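Local coordinates for acyl-[acyl-carrier-protein]--UDP-N-acetylglucosamine O-acyltransferase (Helicobacter pylori, PDB 1J2Z), which catalyses the transfer of a (3R)-hydroxyacyl chain from acyl carrier protein to UDP-N-acetylglucosamine, the first step of lipid A biosynthesis, at residues Lys215-Phe218 against Ser223-Glu226; His196-Leu201 against Lys205-Ile210. All coordinates share one frame; numbering follows the deposited sequence.

Contact 1 (Lys215-Phe218 against Ser223-Glu226); sequences KRLF and SLRE
With CG anti to the backbone N (chi1 -157°), L224 lays its isobutyl group beside the ring of F218, which is set by a CG anti to its own carbonyl carbon (chi1 -72°). The two side chains meet across a helix-loop-helix junction in the helical C-terminal domain of LpxA, where helix 204-217 ends and helix 224-234 begins. They run alongside each other and point the same way, and CE2 of F218 lies 4.1 Å from CD1 of L224, the methyl approaching the ring obliquely. L217, the last helical residue before the loop, adds a looser apolar approach, its CD2 4.5 Å from CD2 of L224. Backbone comes close as well: the carbonyl O of L217 is 4.1 Å from CA of L224. No hydrogen bond joins the segments, so apolar packing carries the contact. Helix 239-250 extends the apolar cluster, I248 touching both leucines and I244 touching L217. R216 forms a salt bridge with E231, a second tie between the same two helices. The start of helix 224-234 is fixed by S223 at the N-cap, its OG accepting a nearly straight bond from N of E226 at 3.1 Å (N-H...O angle 163°).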
loop_
_atom_site.group_PDB
_atom_site.type_symbol
_atom_site.label_atom_id
_atom_site.label_comp_id
_atom_site.label_asym_id
_atom_site.label_seq_id
_atom_site.Cartn_x
_atom_site.Cartn_y
_atom_site.Cartn_z
ATOM N N LYS A 215 3.048 -28.157 -22.113
ATOM C CA LYS A 215 1.807 -28.555 -22.764
ATOM C C LYS A 215 1.451 -29.984 -22.365
ATOM O O LYS A 215 0.290 -30.299 -22.111
ATOM C CB LYS A 215 1.949 -28.420 -24.283
ATOM C CG LYS A 215 2.054 -26.962 -24.721
ATOM C CD LYS A 215 2.409 -26.782 -26.191
ATOM C CE LYS A 215 2.558 -25.293 -26.520
ATOM N NZ LYS A 215 3.026 -25.030 -27.909
ATOM N N ARG A 216 2.460 -30.843 -22.283
ATOM C CA ARG A 216 2.234 -32.231 -21.898
ATOM C C ARG A 216 1.999 -32.344 -20.396
ATOM O O ARG A 216 1.158 -33.126 -19.949
ATOM C CB ARG A 216 3.428 -33.095 -22.313
ATOM C CG ARG A 216 3.521 -33.289 -23.819
ATOM C CD ARG A 216 4.690 -34.173 -24.220
ATOM N NE ARG A 216 5.975 -33.494 -24.090
ATOM C CZ ARG A 216 6.921 -33.862 -23.237
ATOM N NH1 ARG A 216 6.714 -34.902 -22.443
ATOM N NH2 ARG A 216 8.071 -33.200 -23.182
ATOM N N LEU A 217 2.729 -31.547 -19.621
ATOM C CA LEU A 217 2.588 -31.567 -18.170
ATOM C C LEU A 217 1.201 -31.152 -17.711
ATOM O O LEU A 217 0.647 -31.735 -16.772
ATOM C CB LEU A 217 3.616 -30.643 -17.513
ATOM C CG LEU A 217 5.037 -31.182 -17.354
ATOM C CD1 LEU A 217 5.927 -30.100 -16.760
ATOM C CD2 LEU A 217 5.016 -32.422 -16.464
ATOM N N PHE A 218 0.637 -30.147 -18.374
ATOM C CA PHE A 218 -0.671 -29.652 -17.985
ATOM C C PHE A 218 -1.878 -30.265 -18.675
ATOM O O PHE A 218 -2.936 -29.638 -18.751
ATOM C CB PHE A 218 -0.710 -28.128 -18.113
ATOM C CG PHE A 218 0.082 -27.420 -17.052
ATOM C CD1 PHE A 218 1.309 -26.840 -17.347
ATOM C CD2 PHE A 218 -0.393 -27.355 -15.744
ATOM C CE1 PHE A 218 2.052 -26.206 -16.359
ATOM C CE2 PHE A 218 0.343 -26.722 -14.748
ATOM C CZ PHE A 218 1.569 -26.147 -15.058
ATOM N N SER A 223 -2.548 -36.682 -13.595
ATOM C CA SER A 223 -2.300 -35.570 -12.685
ATOM C C SER A 223 -0.972 -34.925 -13.057
ATOM O O SER A 223 -0.146 -35.535 -13.738
ATOM C CB SER A 223 -2.234 -36.059 -11.237
ATOM O OG SER A 223 -1.080 -36.852 -11.019
ATOM N N LEU A 224 -0.777 -33.690 -12.613
ATOM C CA LEU A 224 0.451 -32.962 -12.891
ATOM C C LEU A 224 1.616 -33.776 -12.332
ATOM O O LEU A 224 2.631 -33.973 -12.995
ATOM C CB LEU A 224 0.408 -31.594 -12.205
ATOM C CG LEU A 224 1.277 -30.447 -12.723
ATOM C CD1 LEU A 224 1.243 -29.316 -11.707
ATOM C CD2 LEU A 224 2.696 -30.906 -12.945
ATOM N N ARG A 225 1.451 -34.248 -11.103
ATOM C CA ARG A 225 2.481 -35.033 -10.434
ATOM C C ARG A 225 2.885 -36.270 -11.230
ATOM O O ARG A 225 4.073 -36.529 -11.421
ATOM C CB ARG A 225 1.996 -35.432 -9.037
ATOM C CG ARG A 225 2.877 -36.436 -8.307
ATOM C CD ARG A 225 2.486 -36.509 -6.835
ATOM N NE ARG A 225 2.969 -35.342 -6.106
ATOM C CZ ARG A 225 4.173 -35.253 -5.551
ATOM N NH1 ARG A 225 5.021 -36.269 -5.628
ATOM N NH2 ARG A 225 4.539 -34.141 -4.930
ATOM N N GLU A 226 1.898 -37.029 -11.697
ATOM C CA GLU A 226 2.188 -38.230 -12.469
ATOM C C GLU A 226 2.888 -37.902 -13.783
ATOM O O GLU A 226 3.792 -38.619 -14.202
ATOM C CB GLU A 226 0.903 -39.015 -12.742
ATOM C CG GLU A 226 0.305 -39.673 -11.503
ATOM C CD GLU A 226 1.310 -40.539 -10.752
ATOM O OE1 GLU A 226 1.853 -40.084 -9.720
ATOM O OE2 GLU A 226 1.566 -41.677 -11.197
#

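Contact 2 (His196-Leu201 against Lys205-Ile210); sequences HRMRQL and KDIDFI
I207 and M198 carry the apolar packing between two consecutive helices, 195-201 and 204-217, joined by a short turn and steeply inclined to each other in the C-terminal helical domain that follows the left-handed beta-helix of LpxA. Both CB atoms face the opposing helix, and the side chains cross at a slant. The isoleucine uses both of its branches. Its CG1 lies 4.0 Å from CB of M198, at the root of the methionine, while its CG2 lies 3.9 Å from CE at the far end. The methionine reaches that second branch because its chain, extended through chi2, bends at chi3 (-73°) and sets the terminal methyl against CG2. R199 contributes at the margin through the aliphatic start of its side chain, with CG 4.2 Å from CD1 of I207; the guanidinium itself takes no part in the contact with I207.

Contacts of side chain with backbone make up the second group. The extended chi2 of I207 (179°) sends CD1 out against the facing helix, where it rests 3.7 Å from the carbonyl O of M198 and 3.9 Å from N of R199. These are van der Waals contacts, and no hydrogen bond crosses between the segments.

Around the pair, Y180 and L193 touch M198, while F240 of helix 239-250 touches I210. Within helix 195-201, O of R197 accepts two backbone bonds, from N of Q200 at 3.1 Å and from N of L201 at 3.2 Å.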
loop_
_atom_site.group_PDB
_atom_site.type_symbol
_atom_site.label_atom_id
_atom_site.label_comp_id
_atom_site.label_asym_id
_atom_site.label_seq_id
_atom_site.Cartn_x
_atom_site.Cartn_y
_atom_site.Cartn_z
ATOM N N HIS A 196 9.746 -13.261 -23.061
ATOM C CA HIS A 196 10.754 -12.210 -23.040
ATOM C C HIS A 196 11.964 -12.578 -22.188
ATOM O O HIS A 196 13.098 -12.244 -22.534
ATOM C CB HIS A 196 10.152 -10.897 -22.535
ATOM C CG HIS A 196 11.165 -9.814 -22.338
ATOM N ND1 HIS A 196 11.970 -9.743 -21.222
ATOM C CD2 HIS A 196 11.539 -8.787 -23.137
ATOM C CE1 HIS A 196 12.797 -8.721 -21.341
ATOM N NE2 HIS A 196 12.558 -8.125 -22.495
ATOM N N ARG A 197 11.721 -13.265 -21.079
ATOM C CA ARG A 197 12.801 -13.673 -20.191
ATOM C C ARG A 197 13.585 -14.840 -20.780
ATOM O O ARG A 197 14.817 -14.841 -20.772
ATOM C CB ARG A 197 12.244 -14.092 -18.832
ATOM C CG ARG A 197 13.308 -14.575 -17.866
ATOM C CD ARG A 197 13.704 -13.475 -16.906
ATOM N NE ARG A 197 14.150 -12.269 -17.590
ATOM C CZ ARG A 197 14.328 -11.100 -16.985
ATOM N NH1 ARG A 197 14.095 -10.990 -15.684
ATOM N NH2 ARG A 197 14.739 -10.043 -17.675
ATOM N N MET A 198 12.865 -15.842 -21.278
ATOM C CA MET A 198 13.510 -17.013 -21.859
ATOM C C MET A 198 14.401 -16.631 -23.036
ATOM O O MET A 198 15.471 -17.206 -23.219
ATOM C CB MET A 198 12.461 -18.029 -22.325
ATOM C CG MET A 198 11.499 -18.478 -21.237
ATOM S SD MET A 198 10.427 -19.821 -21.788
ATOM C CE MET A 198 9.333 -18.950 -22.874
ATOM N N ARG A 199 13.958 -15.655 -23.822
ATOM C CA ARG A 199 14.709 -15.213 -24.993
ATOM C C ARG A 199 16.075 -14.615 -24.681
ATOM O O ARG A 199 16.957 -14.594 -25.539
ATOM C CB ARG A 199 13.885 -14.207 -25.804
ATOM C CG ARG A 199 12.699 -14.825 -26.533
ATOM C CD ARG A 199 12.007 -13.807 -27.427
ATOM N NE ARG A 199 11.434 -12.705 -26.657
ATOM C CZ ARG A 199 10.846 -11.643 -27.196
ATOM N NH1 ARG A 199 10.752 -11.533 -28.514
ATOM N NH2 ARG A 199 10.347 -10.693 -26.417
ATOM N N GLN A 200 16.261 -14.125 -23.462
ATOM C CA GLN A 200 17.551 -13.552 -23.109
ATOM C C GLN A 200 18.432 -14.549 -22.372
ATOM O O GLN A 200 19.652 -14.432 -22.392
ATOM C CB GLN A 200 17.378 -12.285 -22.260
ATOM C CG GLN A 200 16.592 -12.467 -20.980
ATOM C CD GLN A 200 16.785 -11.311 -20.016
ATOM O OE1 GLN A 200 17.829 -11.197 -19.366
ATOM N NE2 GLN A 200 15.787 -10.437 -19.930
ATOM N N LEU A 201 17.819 -15.540 -21.738
ATOM C CA LEU A 201 18.576 -16.539 -20.990
ATOM C C LEU A 201 18.685 -17.888 -21.692
ATOM O O LEU A 201 19.646 -18.630 -21.473
ATOM C CB LEU A 201 17.940 -16.762 -19.614
ATOM C CG LEU A 201 17.923 -15.618 -18.600
ATOM C CD1 LEU A 201 17.033 -16.005 -17.421
ATOM C CD2 LEU A 201 19.337 -15.318 -18.134
ATOM N N LYS A 205 16.004 -23.456 -29.383
ATOM C CA LYS A 205 15.666 -24.874 -29.306
ATOM C C LYS A 205 15.088 -25.263 -27.949
ATOM O O LYS A 205 14.074 -25.955 -27.871
ATOM C CB LYS A 205 16.895 -25.742 -29.595
ATOM C CG LYS A 205 17.975 -25.669 -28.530
ATOM C CD LYS A 205 19.012 -26.765 -28.713
ATOM C CE LYS A 205 20.009 -26.766 -27.562
ATOM N NZ LYS A 205 21.019 -27.850 -27.695
ATOM N N ASP A 206 15.738 -24.815 -26.881
ATOM C CA ASP A 206 15.288 -25.139 -25.535
ATOM C C ASP A 206 13.970 -24.460 -25.186
ATOM O O ASP A 206 13.177 -24.994 -24.414
ATOM C CB ASP A 206 16.371 -24.767 -24.521
ATOM C CG ASP A 206 17.669 -25.518 -24.760
ATOM O OD1 ASP A 206 17.617 -26.758 -24.928
ATOM O OD2 ASP A 206 18.738 -24.874 -24.779
ATOM N N ILE A 207 13.730 -23.290 -25.764
ATOM C CA ILE A 207 12.490 -22.581 -25.501
ATOM C C ILE A 207 11.327 -23.396 -26.061
ATOM O O ILE A 207 10.276 -23.507 -25.425
ATOM C CB ILE A 207 12.508 -21.173 -26.132
ATOM C CG1 ILE A 207 13.578 -20.320 -25.442
ATOM C CG2 ILE A 207 11.139 -20.516 -25.994
ATOM C CD1 ILE A 207 13.708 -18.913 -25.998
ATOM N N ASP A 208 11.525 -23.975 -27.245
ATOM C CA ASP A 208 10.494 -24.797 -27.877
ATOM C C ASP A 208 10.235 -26.025 -27.012
ATOM O O ASP A 208 9.088 -26.404 -26.769
ATOM C CB ASP A 208 10.935 -25.265 -29.268
ATOM C CG ASP A 208 11.155 -24.121 -30.232
ATOM O OD1 ASP A 208 10.276 -23.240 -30.322
ATOM O OD2 ASP A 208 12.204 -24.110 -30.908
ATOM N N PHE A 209 11.318 -26.646 -26.558
ATOM C CA PHE A 209 11.226 -27.830 -25.721
ATOM C C PHE A 209 10.384 -27.554 -24.480
ATOM O O PHE A 209 9.528 -28.359 -24.109
ATOM C CB PHE A 209 12.631 -28.290 -25.320
ATOM C CG PHE A 209 12.643 -29.473 -24.396
ATOM C CD1 PHE A 209 12.499 -29.302 -23.023
ATOM C CD2 PHE A 209 12.780 -30.762 -24.900
ATOM C CE1 PHE A 209 12.491 -30.398 -22.166
ATOM C CE2 PHE A 209 12.773 -31.865 -24.051
ATOM C CZ PHE A 209 12.628 -31.682 -22.682
ATOM N N ILE A 210 10.622 -26.410 -23.846
ATOM C CA ILE A 210 9.879 -26.041 -22.646
ATOM C C ILE A 210 8.385 -25.900 -22.926
ATOM O O ILE A 210 7.561 -26.415 -22.171
ATOM C CB ILE A 210 10.437 -24.734 -22.038
ATOM C CG1 ILE A 210 11.878 -24.975 -21.581
ATOM C CG2 ILE A 210 9.572 -24.281 -20.856
ATOM C CD1 ILE A 210 12.597 -23.736 -21.092
#

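In the fold
Contact 2 (196-201 with 205-210) closes before contact 1 (215-218 with 223-226) opens, so the two follow in series along the chain. Helix 204-217 is common to both: its first half packs on helix 195-201, and its C-terminal end meets the start of helix 224-234. The centres lie 20 Å apart; the nearest atoms are about 5 Å apart, without touching. Helix 239-250 touches side chains of both, so the four helices pack together after the beta-helix. Both contacts lie away from the substrate-binding residues, and no other subunit of the trimer touches their segments; they join parts of one chain's C-terminal domain.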